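Probable conserved lipoprotein LpqI (Mycobacterium tuberculosis H37Rv, PDB 6GFV) cleaves terminal beta-1,4-linked N-acetylglucosamine from peptidoglycan fragments, a hydrolytic step of cell wall recycling in the tuberculosis bacterium. Local coordinates at residues A7-I12 with V333-G338; E65-A68 with P74-V77; Q122-G127 with R171-L176; P177-F182 with R214-Q219; N248-G253 with P259-P264. All coordinates share one frame; numbering follows the deposited sequence.

Interaction 1: A7-I12 with V333-G338; sequences AEPAGI and VATMKG
The N-terminal lead-in to the TIM barrel of this family 3 glycoside hydrolase packs here on the last turn of the C-terminal helix 323-337, where the 3-10 turn 9-11 sets Pro9 and Ile12 against Ala334 and Thr335. At the middle of the contact the methyl of Ala334 packs on the proline, Ala334 CB being 3.8 Å from Pro9 CB. Ile12 reaches the same methyl from another direction, with its CG1 4.0 Å from Ala334 CB. That branch is swung anti to the carbonyl carbon (chi1 -70°), which sends CG1 toward the helix. Thr335 turns its oxygen to the CB-CG side of the proline: OG1 stands 3.6 Å from Pro9 CB, the two side chains crossing at about a right angle. The hydroxyl is hydrogen-bonded back along its own helix to Val331 O. Within the lead-in, Gly11 N bonds to Glu8 O at 2.8 Å and Ile12 N to Pro9 O at 3.1 Å, so the tight turn holds both apolar residues in position. A disulfide between Cys6 and Cys343 ties the two chain ends together just beyond both segments. With no hydrogen bond between the segments and little surface buried, the contact is a small apolar patch: its fit depends on shape, and the one polar atom at its margin is already satisfied within the helix.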
# COMPACT_ATOMS: atom_id res chain seq x y z
N ALA A 7 -23.54 -1.08 -9.08
CA ALA A 7 -23.79 -0.08 -8.06
C ALA A 7 -22.62 0.88 -7.91
O ALA A 7 -21.48 0.48 -8.09
CB ALA A 7 -24.07 -0.74 -6.73
N GLU A 8 -22.90 2.14 -7.59
CA GLU A 8 -21.83 3.12 -7.35
C GLU A 8 -21.09 2.79 -6.04
O GLU A 8 -21.65 2.13 -5.17
CB GLU A 8 -22.41 4.55 -7.33
CG GLU A 8 -23.23 4.91 -6.09
CD GLU A 8 -23.49 6.41 -5.95
OE1 GLU A 8 -22.71 7.22 -6.51
OE2 GLU A 8 -24.48 6.78 -5.29
N PRO A 9 -19.83 3.24 -5.90
CA PRO A 9 -19.02 2.93 -4.72
C PRO A 9 -19.71 3.17 -3.38
O PRO A 9 -19.65 2.32 -2.52
CB PRO A 9 -17.82 3.86 -4.88
CG PRO A 9 -17.67 3.99 -6.33
CD PRO A 9 -19.06 3.99 -6.90
N ALA A 10 -20.35 4.32 -3.21
CA ALA A 10 -21.02 4.63 -1.96
C ALA A 10 -22.10 3.61 -1.60
O ALA A 10 -22.47 3.47 -0.44
CB ALA A 10 -21.62 6.03 -2.02
N GLY A 11 -22.59 2.89 -2.59
CA GLY A 11 -23.66 1.94 -2.37
C GLY A 11 -23.20 0.51 -2.24
O GLY A 11 -23.94 -0.35 -1.82
N ILE A 12 -21.94 0.28 -2.60
CA ILE A 12 -21.39 -1.07 -2.56
C ILE A 12 -21.59 -1.81 -1.23
O ILE A 12 -21.88 -3.00 -1.24
CB ILE A 12 -19.90 -1.05 -2.93
CG1 ILE A 12 -19.74 -0.72 -4.41
CG2 ILE A 12 -19.24 -2.38 -2.65
CD1 ILE A 12 -20.19 -1.83 -5.33
N VAL A 333 -12.26 1.62 -1.10
CA VAL A 333 -11.60 0.61 -1.92
C VAL A 333 -12.39 0.41 -3.22
O VAL A 333 -11.80 0.23 -4.28
CB VAL A 333 -11.39 -0.71 -1.14
CG1 VAL A 333 -10.60 -0.44 0.13
CG2 VAL A 333 -12.67 -1.38 -0.80
N ALA A 334 -13.72 0.54 -3.18
CA ALA A 334 -14.50 0.48 -4.41
C ALA A 334 -14.07 1.59 -5.38
O ALA A 334 -13.91 1.35 -6.58
CB ALA A 334 -16.00 0.58 -4.12
N THR A 335 -13.87 2.79 -4.84
CA THR A 335 -13.48 3.96 -5.61
C THR A 335 -12.11 3.72 -6.23
O THR A 335 -11.87 4.04 -7.39
CB THR A 335 -13.44 5.26 -4.72
OG1 THR A 335 -14.72 5.51 -4.15
CG2 THR A 335 -13.02 6.46 -5.53
N MET A 336 -11.21 3.15 -5.44
CA MET A 336 -9.88 2.78 -5.90
C MET A 336 -9.95 1.77 -7.05
O MET A 336 -9.26 1.92 -8.05
CB MET A 336 -9.05 2.21 -4.74
CG MET A 336 -7.70 1.61 -5.12
SD MET A 336 -6.83 0.82 -3.76
CE MET A 336 -7.63 -0.78 -3.75
N LYS A 337 -10.79 0.76 -6.91
CA LYS A 337 -10.86 -0.32 -7.89
C LYS A 337 -11.53 0.11 -9.19
O LYS A 337 -11.20 -0.39 -10.25
CB LYS A 337 -11.60 -1.53 -7.32
CG LYS A 337 -10.73 -2.38 -6.41
CD LYS A 337 -11.52 -3.48 -5.75
CE LYS A 337 -10.62 -4.43 -4.98
NZ LYS A 337 -11.36 -5.61 -4.55
N GLY A 338 -12.46 1.06 -9.11
CA GLY A 338 -13.14 1.54 -10.29
C GLY A 338 -14.26 0.62 -10.75
O GLY A 338 -14.48 -0.44 -10.19

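Interaction 2: E65-A68 with P74-V77; sequences EIVA and PLAV
Helix 62-69 passes beside the chain entering strand 76-83, the two backbones coming closest at Val67 and Leu75, whose CA atoms are 5.5 Å apart. Leu75 fills the gap between them. Its CD2 methyl touches two residues of the helix at once, lying 4.1 Å from Ile66 CG2 and 4.1 Å from Val67 CG2. The leucine has CG anti to the backbone N (chi1 -173°), which extends the branch from the loop toward the helix. These elements belong to the beta-alpha-beta unit made by strand 47-50, helix 62-69 and strand 76-83, a repeating step of the TIM barrel, in which the helix lies outside the parallel strands. Val67 bridges to the strand as well: the CG2 that meets the leucine is also 4.4 Å from Val77 CG2, a looser approach. Ile66 offers only its short CG2 branch here; the end of the isoleucine leads away, and its side chain also packs on Ala36, Gln37 and Val40 of the neighbouring helix 33-43. Leu75 leans on Val40 too, and is thus held between two helices. On the strand, backbone bonds join Ala76 to Gly46 and Ile48 on one neighbour and Val77 to Thr129 and Ile130 on the next.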
# COMPACT_ATOMS: atom_id res chain seq x y z
N GLU A 65 -8.23 -15.76 -15.10
CA GLU A 65 -9.38 -16.50 -14.59
C GLU A 65 -9.68 -16.15 -13.14
O GLU A 65 -10.83 -16.04 -12.73
CB GLU A 65 -9.16 -18.00 -14.70
CG GLU A 65 -10.34 -18.84 -14.22
CD GLU A 65 -11.35 -19.10 -15.32
OE1 GLU A 65 -11.08 -18.70 -16.47
OE2 GLU A 65 -12.41 -19.70 -15.04
N ILE A 66 -8.62 -16.01 -12.35
CA ILE A 66 -8.75 -15.73 -10.93
C ILE A 66 -9.40 -14.38 -10.73
O ILE A 66 -10.30 -14.22 -9.92
CB ILE A 66 -7.39 -15.76 -10.22
CG1 ILE A 66 -6.85 -17.19 -10.19
CG2 ILE A 66 -7.52 -15.23 -8.81
CD1 ILE A 66 -5.41 -17.28 -9.77
N VAL A 67 -8.94 -13.41 -11.51
CA VAL A 67 -9.56 -12.10 -11.50
C VAL A 67 -10.99 -12.16 -12.02
O VAL A 67 -11.89 -11.54 -11.45
CB VAL A 67 -8.74 -11.10 -12.33
CG1 VAL A 67 -9.50 -9.79 -12.48
CG2 VAL A 67 -7.39 -10.87 -11.70
N ALA A 68 -11.22 -12.91 -13.09
CA ALA A 68 -12.56 -12.98 -13.69
C ALA A 68 -13.61 -13.52 -12.71
O ALA A 68 -14.77 -13.12 -12.76
CB ALA A 68 -12.53 -13.83 -14.93
N PRO A 74 -13.49 -5.63 -9.50
CA PRO A 74 -12.28 -6.34 -9.90
C PRO A 74 -11.28 -6.55 -8.77
O PRO A 74 -11.03 -5.66 -7.97
CB PRO A 74 -11.70 -5.44 -10.99
CG PRO A 74 -12.89 -4.70 -11.52
CD PRO A 74 -13.77 -4.48 -10.37
N LEU A 75 -10.74 -7.76 -8.69
CA LEU A 75 -9.69 -8.09 -7.74
C LEU A 75 -8.51 -7.11 -7.85
O LEU A 75 -8.08 -6.80 -8.95
CB LEU A 75 -9.19 -9.51 -8.00
CG LEU A 75 -8.19 -10.12 -7.02
CD1 LEU A 75 -8.87 -10.49 -5.70
CD2 LEU A 75 -7.48 -11.31 -7.63
N ALA A 76 -7.99 -6.63 -6.72
CA ALA A 76 -6.77 -5.82 -6.74
C ALA A 76 -5.52 -6.71 -6.85
O ALA A 76 -5.43 -7.73 -6.18
CB ALA A 76 -6.67 -4.93 -5.48
N VAL A 77 -4.55 -6.32 -7.68
CA VAL A 77 -3.29 -7.06 -7.79
C VAL A 77 -2.08 -6.14 -7.58
O VAL A 77 -1.82 -5.26 -8.40
CB VAL A 77 -3.16 -7.75 -9.17
CG1 VAL A 77 -1.91 -8.62 -9.23
CG2 VAL A 77 -4.41 -8.55 -9.48

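Interaction 3: Q122-G127 with R171-L176; sequences QMRKLG and RDAGVL
Arg124 folds toward the end of helix 156-172, and its NH1 is modelled 2.5 Å from Ala173 O. This is a very short hydrogen bond and a bent one, with an N-H...O angle of 126°, so its exact length deserves caution. The carbonyl approaches the guanidinium obliquely, while the methyl of Ala173 lies at the edge of that group in its plane, CB being 3.9 Å from Arg124 NH1. Nearer the backbone, Arg124 CB rests 4.1 Å from Val175 CG2, an apolar contact beside the doubtful short bond. The arginine leaves its helix with CG anti to the backbone N (chi1 -178°), then bends at chi3 (93°), which turns NH1 to the carbonyl of Ala173. The acceptor is presented by a Schellman motif: Gly174, with positive phi, follows the last helical turn, and its N bonds to Arg171 O at 3.1 Å. Gly127 closes helix 109-126 in the same manner. Asp172, the residue before Ala173, forms salt bridges to Arg113 and Arg117, reaching back to the first half of helix 109-126. Through Arg124, two neighbouring outer helices of the TIM barrel meet at their C-terminal ends. Toward the barrel strands, Val175 packs on Asp131 of strand 130-131, and Leu176 pairs through its backbone with Thr129 and Asp131 as strand 176-182 begins.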
# COMPACT_ATOMS: atom_id res chain seq x y z
N GLN A 122 3.80 -2.00 -19.10
CA GLN A 122 4.12 -3.43 -19.10
C GLN A 122 3.49 -4.16 -17.90
O GLN A 122 3.03 -5.29 -18.02
CB GLN A 122 5.64 -3.63 -19.12
CG GLN A 122 6.31 -3.09 -20.40
CD GLN A 122 7.78 -3.43 -20.48
OE1 GLN A 122 8.16 -4.59 -20.55
NE2 GLN A 122 8.62 -2.41 -20.45
N MET A 123 3.48 -3.50 -16.75
CA MET A 123 2.83 -4.03 -15.55
C MET A 123 1.31 -4.16 -15.72
O MET A 123 0.71 -5.11 -15.26
CB MET A 123 3.14 -3.15 -14.33
CG MET A 123 4.44 -3.50 -13.63
SD MET A 123 4.67 -2.58 -12.07
CE MET A 123 5.16 -0.99 -12.70
N ARG A 124 0.69 -3.19 -16.37
CA ARG A 124 -0.76 -3.26 -16.57
C ARG A 124 -1.17 -4.38 -17.55
O ARG A 124 -2.22 -5.01 -17.38
CB ARG A 124 -1.29 -1.92 -17.07
CG ARG A 124 -2.81 -1.92 -17.26
CD ARG A 124 -3.34 -0.58 -17.70
NE ARG A 124 -3.46 -0.45 -19.15
CZ ARG A 124 -2.63 0.24 -19.93
NH1 ARG A 124 -1.59 0.88 -19.41
NH2 ARG A 124 -2.83 0.28 -21.24
N LYS A 125 -0.36 -4.64 -18.57
CA LYS A 125 -0.63 -5.76 -19.47
C LYS A 125 -0.57 -7.12 -18.75
O LYS A 125 -1.30 -8.04 -19.11
CB LYS A 125 0.35 -5.75 -20.65
CG LYS A 125 0.16 -4.60 -21.61
CD LYS A 125 1.32 -4.49 -22.58
CE LYS A 125 1.55 -3.06 -23.03
NZ LYS A 125 3.01 -2.76 -23.21
N LEU A 126 0.31 -7.24 -17.76
CA LEU A 126 0.42 -8.48 -16.99
C LEU A 126 -0.77 -8.70 -16.06
O LEU A 126 -1.07 -9.83 -15.71
CB LEU A 126 1.71 -8.52 -16.19
CG LEU A 126 3.03 -8.60 -16.96
CD1 LEU A 126 4.20 -8.35 -16.04
CD2 LEU A 126 3.16 -9.94 -17.65
N GLY A 127 -1.43 -7.61 -15.66
CA GLY A 127 -2.54 -7.71 -14.73
C GLY A 127 -2.38 -6.93 -13.42
O GLY A 127 -3.25 -6.99 -12.56
N ARG A 171 0.55 6.58 -13.10
CA ARG A 171 -0.79 7.10 -13.29
C ARG A 171 -1.13 7.22 -14.80
O ARG A 171 -2.23 6.89 -15.21
CB ARG A 171 -0.92 8.45 -12.56
CG ARG A 171 -2.31 9.00 -12.35
CD ARG A 171 -2.27 10.27 -11.47
NE ARG A 171 -1.73 9.99 -10.14
CZ ARG A 171 -0.69 10.61 -9.59
NH1 ARG A 171 -0.07 11.59 -10.22
NH2 ARG A 171 -0.30 10.26 -8.38
N ASP A 172 -0.17 7.68 -15.61
CA ASP A 172 -0.30 7.71 -17.06
C ASP A 172 -0.72 6.37 -17.62
O ASP A 172 -1.51 6.31 -18.56
CB ASP A 172 1.02 8.10 -17.74
CG ASP A 172 1.43 9.55 -17.54
OD1 ASP A 172 0.58 10.40 -17.23
OD2 ASP A 172 2.63 9.85 -17.72
N ALA A 173 -0.18 5.29 -17.06
CA ALA A 173 -0.37 3.94 -17.57
C ALA A 173 -1.58 3.24 -16.95
O ALA A 173 -1.85 2.09 -17.26
CB ALA A 173 0.91 3.09 -17.35
N GLY A 174 -2.30 3.91 -16.05
CA GLY A 174 -3.45 3.30 -15.41
C GLY A 174 -3.15 2.40 -14.21
O GLY A 174 -3.97 1.56 -13.85
N VAL A 175 -1.98 2.59 -13.59
CA VAL A 175 -1.58 1.85 -12.39
C VAL A 175 -1.59 2.77 -11.16
O VAL A 175 -1.14 3.90 -11.25
CB VAL A 175 -0.16 1.22 -12.55
CG1 VAL A 175 0.34 0.62 -11.25
CG2 VAL A 175 -0.18 0.14 -13.66
N LEU A 176 -2.13 2.31 -10.03
CA LEU A 176 -2.20 3.15 -8.82
C LEU A 176 -0.83 3.26 -8.15
O LEU A 176 -0.29 2.26 -7.69
CB LEU A 176 -3.21 2.60 -7.81
CG LEU A 176 -3.31 3.39 -6.50
CD1 LEU A 176 -4.17 4.62 -6.70
CD2 LEU A 176 -3.83 2.55 -5.34

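Interaction 4: P177-F182 with R214-Q219; sequences PVLKHF and RTLVTQ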
# COMPACT_ATOMS: atom_id res chain seq x y z
N PRO A 177 -0.29 4.48 -8.10
CA PRO A 177 0.93 4.73 -7.33
C PRO A 177 0.65 4.83 -5.82
O PRO A 177 -0.40 5.34 -5.42
CB PRO A 177 1.41 6.07 -7.88
CG PRO A 177 0.12 6.78 -8.27
CD PRO A 177 -0.80 5.69 -8.75
N VAL A 178 1.59 4.37 -5.00
CA VAL A 178 1.43 4.42 -3.56
C VAL A 178 2.67 5.01 -2.91
O VAL A 178 3.75 4.42 -2.95
CB VAL A 178 1.15 3.03 -2.95
CG1 VAL A 178 0.90 3.16 -1.46
CG2 VAL A 178 -0.07 2.39 -3.61
N LEU A 179 2.52 6.20 -2.32
CA LEU A 179 3.62 6.87 -1.62
C LEU A 179 3.97 6.16 -0.30
O LEU A 179 3.08 5.72 0.42
CB LEU A 179 3.25 8.35 -1.34
CG LEU A 179 2.47 9.17 -2.38
CD1 LEU A 179 2.14 10.57 -1.83
CD2 LEU A 179 3.22 9.31 -3.70
N LYS A 180 5.26 6.06 0.01
CA LYS A 180 5.70 5.38 1.23
C LYS A 180 7.03 5.95 1.76
O LYS A 180 7.77 6.57 1.00
CB LYS A 180 5.81 3.86 0.97
CG LYS A 180 6.77 3.42 -0.13
CD LYS A 180 6.62 1.91 -0.42
CE LYS A 180 7.81 1.34 -1.22
NZ LYS A 180 7.72 -0.13 -1.55
N HIS A 181 7.34 5.79 3.05
CA HIS A 181 6.49 5.26 4.12
C HIS A 181 6.08 6.38 5.11
O HIS A 181 6.92 6.86 5.88
CB HIS A 181 7.21 4.16 4.90
CG HIS A 181 7.88 3.13 4.04
ND1 HIS A 181 9.00 3.39 3.28
CD2 HIS A 181 7.58 1.83 3.81
CE1 HIS A 181 9.36 2.31 2.62
NE2 HIS A 181 8.51 1.35 2.92
N PHE A 182 4.82 6.78 5.12
CA PHE A 182 4.35 7.88 5.97
C PHE A 182 4.54 7.59 7.48
O PHE A 182 4.24 6.49 7.94
CB PHE A 182 2.87 8.15 5.64
CG PHE A 182 2.27 9.37 6.32
CD1 PHE A 182 1.68 9.28 7.56
CD2 PHE A 182 2.24 10.59 5.67
CE1 PHE A 182 1.11 10.40 8.17
CE2 PHE A 182 1.67 11.71 6.28
CZ PHE A 182 1.11 11.61 7.53
N ARG A 214 2.73 17.22 1.11
CA ARG A 214 1.82 18.38 0.99
C ARG A 214 1.27 18.57 -0.42
O ARG A 214 0.13 18.95 -0.60
CB ARG A 214 2.49 19.68 1.43
CG ARG A 214 3.02 19.72 2.85
CD ARG A 214 3.71 21.07 3.10
NE ARG A 214 4.37 21.13 4.40
CZ ARG A 214 5.26 22.05 4.74
NH1 ARG A 214 5.62 22.98 3.87
NH2 ARG A 214 5.81 22.03 5.95
N THR A 215 2.09 18.28 -1.43
CA THR A 215 1.63 18.43 -2.80
C THR A 215 1.30 17.09 -3.47
O THR A 215 0.45 17.04 -4.34
CB THR A 215 2.65 19.20 -3.65
OG1 THR A 215 3.86 18.46 -3.73
CG2 THR A 215 2.97 20.55 -3.02
N LEU A 216 1.94 16.00 -3.08
CA LEU A 216 1.72 14.74 -3.81
C LEU A 216 0.40 14.04 -3.46
O LEU A 216 -0.12 13.26 -4.27
CB LEU A 216 2.89 13.78 -3.60
CG LEU A 216 4.24 14.25 -4.14
CD1 LEU A 216 5.24 13.12 -4.07
CD2 LEU A 216 4.13 14.80 -5.55
N VAL A 217 -0.15 14.30 -2.28
CA VAL A 217 -1.39 13.63 -1.88
C VAL A 217 -2.60 14.16 -2.63
O VAL A 217 -3.66 13.55 -2.58
CB VAL A 217 -1.66 13.73 -0.36
CG1 VAL A 217 -0.48 13.22 0.45
CG2 VAL A 217 -2.03 15.16 0.04
N THR A 218 -2.44 15.28 -3.33
CA THR A 218 -3.55 15.91 -4.04
C THR A 218 -3.65 15.50 -5.49
O THR A 218 -4.55 15.96 -6.20
CB THR A 218 -3.44 17.45 -4.02
OG1 THR A 218 -2.28 17.86 -4.76
CG2 THR A 218 -3.34 17.95 -2.62
N GLN A 219 -2.73 14.66 -5.95
CA GLN A 219 -2.71 14.30 -7.36
C GLN A 219 -3.31 12.91 -7.59
O GLN A 219 -2.59 11.94 -7.74
CB GLN A 219 -1.28 14.42 -7.91
CG GLN A 219 -0.80 15.88 -8.01
CD GLN A 219 0.70 16.04 -8.21
OE1 GLN A 219 1.46 15.07 -8.18
NE2 GLN A 219 1.14 17.28 -8.41
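Leu179 projects from strand 176-182 of the TIM barrel onto Leu216 and Val217, filling the layer between the barrel's strands and its outer helices. The close part of the contact is small and wholly apolar. Leu179 CD1 stands 3.7 Å from Leu216 CB, so a terminal methyl presses on the base of the other leucine, and the two side chains run at a slant to each other. Both leucines carry CG anti to the carbonyl carbon, though chi1 of Leu179 is only -39°, about 20° from the staggered value. The same methyl reaches Val217 more loosely, 4.4 Å from its CG1. All three residues are buried, and Val222 closes in on Leu179 from the loop before strand 223-230. The strand is held by backbone bonds from Leu179 to Gly223 and Met225. Its alternation sends Lys180 to the interior of the barrel, where by similarity Lys180 and His181 bind substrate; Lys180 makes a salt bridge to Glu82, and the peptide bond before His181 is cis. The packing of Leu179 thus lies on the back of a strand whose other side probably serves the active site. Toward solvent the character changes. Thr215 and Thr218 are exposed and do not meet the strand; they lie beside and on a type I turn from Leu216 to Gln219. There the hydroxyl of Thr218 donates from OG1 to Thr215 O at 2.9 Å, approaching 31° out of the carbonyl plane.

Interaction 5: N248-G253 with P259-P264; sequences NLLRTG and PPFDGP
The Arg251 guanidinium takes two loop carbonyls at its edge, those of Phe261 and Gly263; the Phe261 ring has the backbone N of Gly263 over the centre of one face, 3.5 Å above the plane, and Pro264 O at its edge. Both bonds to the loop come from Arg251 NH1: to Gly263 O at 2.9 Å, lying in the carbonyl plane, and to Phe261 O at 3.2 Å, where the donor sits 39° above the carbonyl plane. Both are nearly straight. A bend at chi2 (-54°) turns the arginine back toward the loop, although its CB points away from it. Leu250 lies alongside Phe261, its CG 4.0 Å from Phe261 CD2. The backbones join directly through Phe261 N to Arg251 O at 3.1 Å. One water donates to both Leu250 O and Pro259 O, bridging helix end and loop. Arg251 NH2 forms a salt bridge to Asp295, which further fixes the guanidinium, while Asp262 pairs with Arg332 of helix 323-337. The loop thus folds back along the end of helix 244-252 before entering strand 265-267, with Leu250 and Phe261 both reaching Val224 of strand 223-230.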
# COMPACT_ATOMS: atom_id res chain seq x y z
N ASN A 248 -4.97 9.90 11.48
CA ASN A 248 -5.76 11.15 11.56
C ASN A 248 -5.00 12.40 11.07
O ASN A 248 -5.60 13.26 10.46
CB ASN A 248 -6.28 11.37 12.99
CG ASN A 248 -7.58 10.61 13.27
OD1 ASN A 248 -8.12 9.98 12.39
ND2 ASN A 248 -8.05 10.66 14.49
N LEU A 249 -3.70 12.49 11.33
CA LEU A 249 -2.89 13.59 10.77
C LEU A 249 -2.91 13.60 9.24
O LEU A 249 -3.03 14.65 8.61
CB LEU A 249 -1.44 13.50 11.25
CG LEU A 249 -0.47 14.57 10.73
CD1 LEU A 249 -0.91 15.98 11.14
CD2 LEU A 249 0.97 14.30 11.21
N LEU A 250 -2.77 12.41 8.66
CA LEU A 250 -2.84 12.24 7.22
C LEU A 250 -4.21 12.65 6.69
O LEU A 250 -4.30 13.38 5.71
CB LEU A 250 -2.53 10.79 6.83
CG LEU A 250 -2.67 10.42 5.34
CD1 LEU A 250 -1.81 11.30 4.43
CD2 LEU A 250 -2.35 8.96 5.12
N ARG A 251 -5.27 12.19 7.36
CA ARG A 251 -6.64 12.53 6.97
C ARG A 251 -6.93 14.04 7.01
O ARG A 251 -7.59 14.56 6.12
CB ARG A 251 -7.66 11.80 7.87
CG ARG A 251 -7.71 10.28 7.73
CD ARG A 251 -7.93 9.84 6.30
NE ARG A 251 -8.10 8.39 6.21
CZ ARG A 251 -8.11 7.69 5.08
NH1 ARG A 251 -7.93 8.31 3.91
NH2 ARG A 251 -8.28 6.37 5.11
N THR A 252 -6.45 14.75 8.04
CA THR A 252 -6.77 16.18 8.21
C THR A 252 -5.82 17.11 7.47
O THR A 252 -6.23 18.15 6.96
CB THR A 252 -6.80 16.58 9.70
OG1 THR A 252 -5.56 16.24 10.31
CG2 THR A 252 -7.92 15.88 10.41
N GLY A 253 -4.54 16.75 7.43
CA GLY A 253 -3.54 17.51 6.70
C GLY A 253 -3.04 18.80 7.36
O GLY A 253 -1.85 19.09 7.33
N PRO A 259 -3.55 19.78 2.46
CA PRO A 259 -5.00 19.59 2.39
C PRO A 259 -5.36 18.20 2.94
O PRO A 259 -4.47 17.41 3.16
CB PRO A 259 -5.29 19.71 0.89
CG PRO A 259 -4.02 19.53 0.24
CD PRO A 259 -2.95 19.98 1.14
N PRO A 260 -6.65 17.94 3.19
CA PRO A 260 -7.01 16.62 3.75
C PRO A 260 -6.83 15.50 2.72
O PRO A 260 -6.84 15.80 1.54
CB PRO A 260 -8.48 16.78 4.12
CG PRO A 260 -8.77 18.23 4.03
CD PRO A 260 -7.82 18.82 3.06
N PHE A 261 -6.66 14.25 3.17
CA PHE A 261 -6.52 13.10 2.26
C PHE A 261 -7.61 12.06 2.48
O PHE A 261 -7.71 11.50 3.56
CB PHE A 261 -5.15 12.43 2.41
CG PHE A 261 -4.93 11.26 1.47
CD1 PHE A 261 -4.82 11.46 0.11
CD2 PHE A 261 -4.84 9.97 1.96
CE1 PHE A 261 -4.62 10.37 -0.76
CE2 PHE A 261 -4.65 8.89 1.10
CZ PHE A 261 -4.53 9.10 -0.25
N ASP A 262 -8.40 11.81 1.44
CA ASP A 262 -9.51 10.87 1.52
C ASP A 262 -9.33 9.64 0.60
O ASP A 262 -10.26 8.90 0.36
CB ASP A 262 -10.83 11.58 1.19
CG ASP A 262 -12.06 10.79 1.62
OD1 ASP A 262 -12.07 10.26 2.74
OD2 ASP A 262 -13.01 10.68 0.83
N GLY A 263 -8.12 9.47 0.06
CA GLY A 263 -7.78 8.31 -0.73
C GLY A 263 -7.50 7.06 0.10
O GLY A 263 -7.65 7.10 1.32
N PRO A 264 -7.10 5.95 -0.56
CA PRO A 264 -6.85 4.68 0.14
C PRO A 264 -5.53 4.68 0.94
O PRO A 264 -4.49 5.07 0.42
CB PRO A 264 -6.79 3.65 -1.02
CG PRO A 264 -6.21 4.46 -2.16
CD PRO A 264 -6.76 5.86 -1.99
O HOH W 1 -2.93 15.06 4.15
O HOH W 2 -10.06 13.26 4.86

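In the fold
The five contacts lie around one TIM barrel. Interaction 1 brings together segments near the two chain ends and encloses the other four in sequence. It touches interaction 2 through Lys337 CD, 3.2 Å from Pro74 O, while Met336 SD reaches Leu176 CD2 of interaction 3 at 3.8 Å and Pro264 CB of interaction 5 at 3.9 Å. Interactions 3 and 4 follow one another along the chain and meet where Arg171 NH2 lies 2.9 Å from Gln219 O. Interactions 4 and 5, with centres about 10 Å apart, share packing around Phe182, Val217 and Phe261. Interaction 4 contains the probable substrate-binding Lys180 and His181; His181 also touches Asp268, the probable nucleophile.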